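Nucleoporin NUP159 (Saccharomyces cerevisiae, PDB 1XIP) forms part of the nuclear pore complex, its N-terminal beta-propeller domain tethering the helicase Dbp5 to the pore during mRNA export. Local coordinates at residues F19-F31 with L68-F81. Numbering follows the deposited sequence.
Sequences FKFLGQKQILPSF and LRDHITSDSTPLTF
Lys25, on the outermost strand of one beta-propeller blade, reaches the C-terminal end of helix 65-73, which follows strand 59-64 of another four-stranded sheet; it illustrates how a lysine ammonium can satisfy carbonyls at a helix end. Lys25 NZ donates to His71 O (2.9 Å), almost in line with the C=O bond (175°), and to Ser74 O (2.8 Å), just past the helix. A salt bridge from Lys25 NZ to Asp75 OD2, weak as a hydrogen bond, adds a carboxylate. Cut back to alanine, the position is likely to leave both carbonyls and Asp75 without their cationic partner and lose the methylene packed on one face of the His71 ring. That face carries Lys25 CD in a CH-pi contact, 4.1 Å from the ring centroid, while Leu79 CB covers the opposite face and His71 ND1 bonds to Thr77 O in the ring plane, fixing the ring's rotation. Apolar packing continues past the strand, where Ile27 touches Leu68, Ile72 and Leu79, and its CG2 meets the His71 edge. At the other end, Leu22 and Gly23 form a classic beta bulge opposite Ile377. Chi1 of -63° sets Ile72 CG1 beside the backbone N and turns CG2 anti to that N; this methyl lies 3.4 Å from Gly23 C.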
# COMPACT_ATOMS: atom_id res chain seq x y z
N PHE A 19 8.29 -5.41 16.87
CA PHE A 19 7.83 -6.50 16.04
C PHE A 19 8.40 -7.82 16.53
O PHE A 19 9.53 -7.88 17.01
CB PHE A 19 8.23 -6.26 14.60
CG PHE A 19 7.54 -5.08 13.96
CD1 PHE A 19 6.29 -5.23 13.35
CD2 PHE A 19 8.14 -3.83 13.95
CE1 PHE A 19 5.65 -4.14 12.74
CE2 PHE A 19 7.52 -2.75 13.36
CZ PHE A 19 6.27 -2.90 12.74
N LYS A 20 7.59 -8.87 16.45
CA LYS A 20 8.03 -10.23 16.72
C LYS A 20 7.95 -11.02 15.42
O LYS A 20 6.86 -11.18 14.86
CB LYS A 20 7.15 -10.88 17.79
CG LYS A 20 7.92 -11.79 18.74
CD LYS A 20 7.93 -13.25 18.27
CE LYS A 20 9.15 -14.02 18.84
NZ LYS A 20 8.79 -14.97 19.95
N PHE A 21 9.11 -11.46 14.93
CA PHE A 21 9.18 -12.21 13.67
C PHE A 21 8.57 -13.59 13.83
O PHE A 21 9.13 -14.46 14.50
CB PHE A 21 10.62 -12.36 13.22
CG PHE A 21 10.76 -13.11 11.93
CD1 PHE A 21 10.37 -12.53 10.71
CD2 PHE A 21 11.28 -14.42 11.91
CE1 PHE A 21 10.50 -13.24 9.50
CE2 PHE A 21 11.41 -15.13 10.70
CZ PHE A 21 11.03 -14.54 9.50
N LEU A 22 7.41 -13.78 13.23
CA LEU A 22 6.71 -15.03 13.40
C LEU A 22 7.17 -16.11 12.41
O LEU A 22 7.19 -17.29 12.77
CB LEU A 22 5.20 -14.80 13.38
CG LEU A 22 4.47 -14.98 14.71
CD1 LEU A 22 5.25 -14.39 15.86
CD2 LEU A 22 3.10 -14.37 14.66
N GLY A 23 7.52 -15.72 11.19
CA GLY A 23 8.09 -16.64 10.21
C GLY A 23 8.00 -16.18 8.75
O GLY A 23 7.38 -15.16 8.44
N GLN A 24 8.61 -16.97 7.86
CA GLN A 24 8.73 -16.60 6.45
C GLN A 24 8.90 -17.82 5.56
O GLN A 24 9.71 -18.69 5.86
CB GLN A 24 9.93 -15.72 6.27
CG GLN A 24 10.00 -15.04 4.96
CD GLN A 24 10.72 -13.72 5.07
OE1 GLN A 24 10.18 -12.66 4.70
NE2 GLN A 24 11.95 -13.76 5.62
N LYS A 25 8.15 -17.85 4.46
CA LYS A 25 8.21 -18.95 3.50
C LYS A 25 7.77 -18.47 2.11
O LYS A 25 6.94 -17.55 1.98
CB LYS A 25 7.35 -20.11 3.96
CG LYS A 25 8.13 -21.16 4.78
CD LYS A 25 7.24 -22.09 5.58
CE LYS A 25 7.86 -22.41 6.92
NZ LYS A 25 7.33 -23.69 7.47
N GLN A 26 8.36 -19.08 1.07
CA GLN A 26 7.89 -18.84 -0.28
C GLN A 26 6.61 -19.61 -0.44
O GLN A 26 6.58 -20.82 -0.26
CB GLN A 26 8.89 -19.31 -1.32
CG GLN A 26 8.36 -19.05 -2.74
CD GLN A 26 9.44 -19.07 -3.79
OE1 GLN A 26 10.26 -19.98 -3.82
NE2 GLN A 26 9.45 -18.08 -4.66
N ILE A 27 5.53 -18.90 -0.74
CA ILE A 27 4.24 -19.52 -0.91
C ILE A 27 3.75 -19.42 -2.34
O ILE A 27 2.75 -20.07 -2.71
CB ILE A 27 3.19 -18.92 0.06
CG1 ILE A 27 2.95 -17.44 -0.25
CG2 ILE A 27 3.60 -19.19 1.54
CD1 ILE A 27 1.57 -16.95 0.12
N LEU A 28 4.44 -18.62 -3.15
CA LEU A 28 4.05 -18.42 -4.54
C LEU A 28 5.28 -18.22 -5.41
O LEU A 28 6.34 -17.92 -4.90
CB LEU A 28 3.12 -17.21 -4.66
CG LEU A 28 1.72 -17.33 -4.06
CD1 LEU A 28 1.05 -15.94 -4.06
CD2 LEU A 28 0.93 -18.31 -4.87
N PRO A 29 5.16 -18.35 -6.73
CA PRO A 29 6.32 -18.12 -7.59
C PRO A 29 6.77 -16.65 -7.60
O PRO A 29 5.98 -15.73 -7.38
CB PRO A 29 5.84 -18.57 -8.97
CG PRO A 29 4.37 -18.47 -8.92
CD PRO A 29 3.95 -18.71 -7.49
N SER A 30 8.07 -16.47 -7.84
CA SER A 30 8.74 -15.17 -7.92
C SER A 30 8.43 -14.43 -9.22
O SER A 30 8.10 -15.04 -10.23
CB SER A 30 10.25 -15.38 -7.78
OG SER A 30 10.96 -14.17 -7.95
N PHE A 31 8.57 -13.11 -9.18
CA PHE A 31 8.50 -12.27 -10.37
C PHE A 31 9.85 -12.21 -11.10
O PHE A 31 9.96 -11.58 -12.16
CB PHE A 31 8.08 -10.86 -9.97
CG PHE A 31 6.61 -10.69 -9.77
CD1 PHE A 31 5.75 -10.59 -10.86
CD2 PHE A 31 6.07 -10.59 -8.48
CE1 PHE A 31 4.39 -10.40 -10.68
CE2 PHE A 31 4.68 -10.40 -8.28
CZ PHE A 31 3.85 -10.30 -9.38
N LEU A 68 -2.56 -20.77 6.21
CA LEU A 68 -1.41 -19.95 5.89
C LEU A 68 -0.63 -19.60 7.15
O LEU A 68 0.60 -19.69 7.18
CB LEU A 68 -1.85 -18.70 5.14
CG LEU A 68 -0.79 -17.68 4.77
CD1 LEU A 68 0.20 -18.29 3.80
CD2 LEU A 68 -1.47 -16.42 4.19
N ARG A 69 -1.34 -19.21 8.19
CA ARG A 69 -0.70 -18.92 9.46
C ARG A 69 0.15 -20.12 9.90
O ARG A 69 1.33 -19.97 10.15
CB ARG A 69 -1.73 -18.55 10.53
CG ARG A 69 -1.13 -17.81 11.71
CD ARG A 69 -1.28 -18.57 13.02
NE ARG A 69 -0.32 -18.18 14.06
CZ ARG A 69 -0.61 -17.37 15.10
NH1 ARG A 69 -1.82 -16.83 15.22
NH2 ARG A 69 0.33 -17.10 16.00
N ASP A 70 -0.47 -21.30 9.94
CA ASP A 70 0.16 -22.51 10.44
C ASP A 70 1.33 -22.97 9.57
O ASP A 70 2.33 -23.50 10.07
CB ASP A 70 -0.87 -23.63 10.52
CG ASP A 70 -1.80 -23.48 11.70
OD1 ASP A 70 -1.66 -22.51 12.48
OD2 ASP A 70 -2.73 -24.29 11.94
N HIS A 71 1.19 -22.78 8.26
CA HIS A 71 2.25 -23.10 7.31
C HIS A 71 3.50 -22.25 7.58
O HIS A 71 4.63 -22.75 7.58
CB HIS A 71 1.77 -22.91 5.87
CG HIS A 71 2.84 -23.15 4.84
ND1 HIS A 71 3.40 -24.40 4.63
CD2 HIS A 71 3.45 -22.31 3.98
CE1 HIS A 71 4.31 -24.30 3.68
NE2 HIS A 71 4.37 -23.04 3.27
N ILE A 72 3.29 -20.97 7.84
CA ILE A 72 4.38 -20.03 8.03
C ILE A 72 5.06 -20.19 9.40
O ILE A 72 6.28 -20.14 9.50
CB ILE A 72 3.87 -18.59 7.85
CG1 ILE A 72 3.34 -18.35 6.43
CG2 ILE A 72 4.92 -17.59 8.27
CD1 ILE A 72 4.38 -18.23 5.36
N THR A 73 4.26 -20.41 10.44
CA THR A 73 4.77 -20.41 11.80
C THR A 73 5.27 -21.76 12.31
O THR A 73 6.20 -21.82 13.12
CB THR A 73 3.75 -19.76 12.79
OG1 THR A 73 2.47 -20.41 12.68
CG2 THR A 73 3.45 -18.35 12.36
N SER A 74 4.66 -22.85 11.84
CA SER A 74 5.18 -24.19 12.12
C SER A 74 5.86 -24.77 10.87
O SER A 74 5.91 -24.12 9.82
CB SER A 74 4.06 -25.11 12.64
OG SER A 74 3.21 -25.56 11.59
N ASP A 75 6.40 -25.97 10.98
CA ASP A 75 7.09 -26.59 9.83
C ASP A 75 6.47 -27.96 9.49
O ASP A 75 7.16 -28.87 9.02
CB ASP A 75 8.62 -26.69 10.08
CG ASP A 75 9.43 -25.66 9.26
OD1 ASP A 75 10.11 -26.05 8.28
OD2 ASP A 75 9.45 -24.43 9.52
N SER A 76 5.16 -28.07 9.72
CA SER A 76 4.48 -29.37 9.70
C SER A 76 3.24 -29.41 8.79
O SER A 76 2.73 -30.50 8.48
CB SER A 76 4.10 -29.81 11.13
OG SER A 76 2.96 -29.07 11.58
N THR A 77 2.75 -28.23 8.39
CA THR A 77 1.52 -28.15 7.61
C THR A 77 1.74 -27.52 6.23
O THR A 77 2.12 -26.34 6.13
CB THR A 77 0.39 -27.41 8.40
OG1 THR A 77 -0.07 -26.27 7.65
CG2 THR A 77 0.93 -26.81 9.69
N PRO A 78 1.50 -28.30 5.17
CA PRO A 78 1.73 -27.84 3.79
C PRO A 78 0.70 -26.79 3.40
O PRO A 78 -0.37 -26.73 4.01
CB PRO A 78 1.54 -29.11 2.96
CG PRO A 78 1.56 -30.22 3.94
CD PRO A 78 0.95 -29.67 5.19
N LEU A 79 1.04 -25.95 2.42
CA LEU A 79 0.09 -24.96 1.93
C LEU A 79 -0.68 -25.51 0.75
O LEU A 79 -0.11 -25.75 -0.33
CB LEU A 79 0.78 -23.66 1.54
CG LEU A 79 0.13 -22.32 1.96
CD1 LEU A 79 0.15 -21.32 0.80
CD2 LEU A 79 -1.28 -22.45 2.50
N THR A 80 -1.97 -25.73 0.98
CA THR A 80 -2.92 -26.02 -0.09
C THR A 80 -3.82 -24.79 -0.29
O THR A 80 -3.82 -23.89 0.54
CB THR A 80 -3.77 -27.21 0.32
OG1 THR A 80 -4.35 -26.95 1.60
CG2 THR A 80 -2.90 -28.44 0.56
N PHE A 81 -4.60 -24.76 -1.38
CA PHE A 81 -5.44 -23.61 -1.75
C PHE A 81 -6.88 -24.04 -2.02
O PHE A 81 -7.14 -25.22 -2.21
CB PHE A 81 -4.88 -22.94 -2.99
CG PHE A 81 -3.47 -22.46 -2.83
CD1 PHE A 81 -3.17 -21.37 -1.99
CD2 PHE A 81 -2.43 -23.10 -3.50
CE1 PHE A 81 -1.87 -20.92 -1.85
CE2 PHE A 81 -1.09 -22.66 -3.35
CZ PHE A 81 -0.82 -21.57 -2.53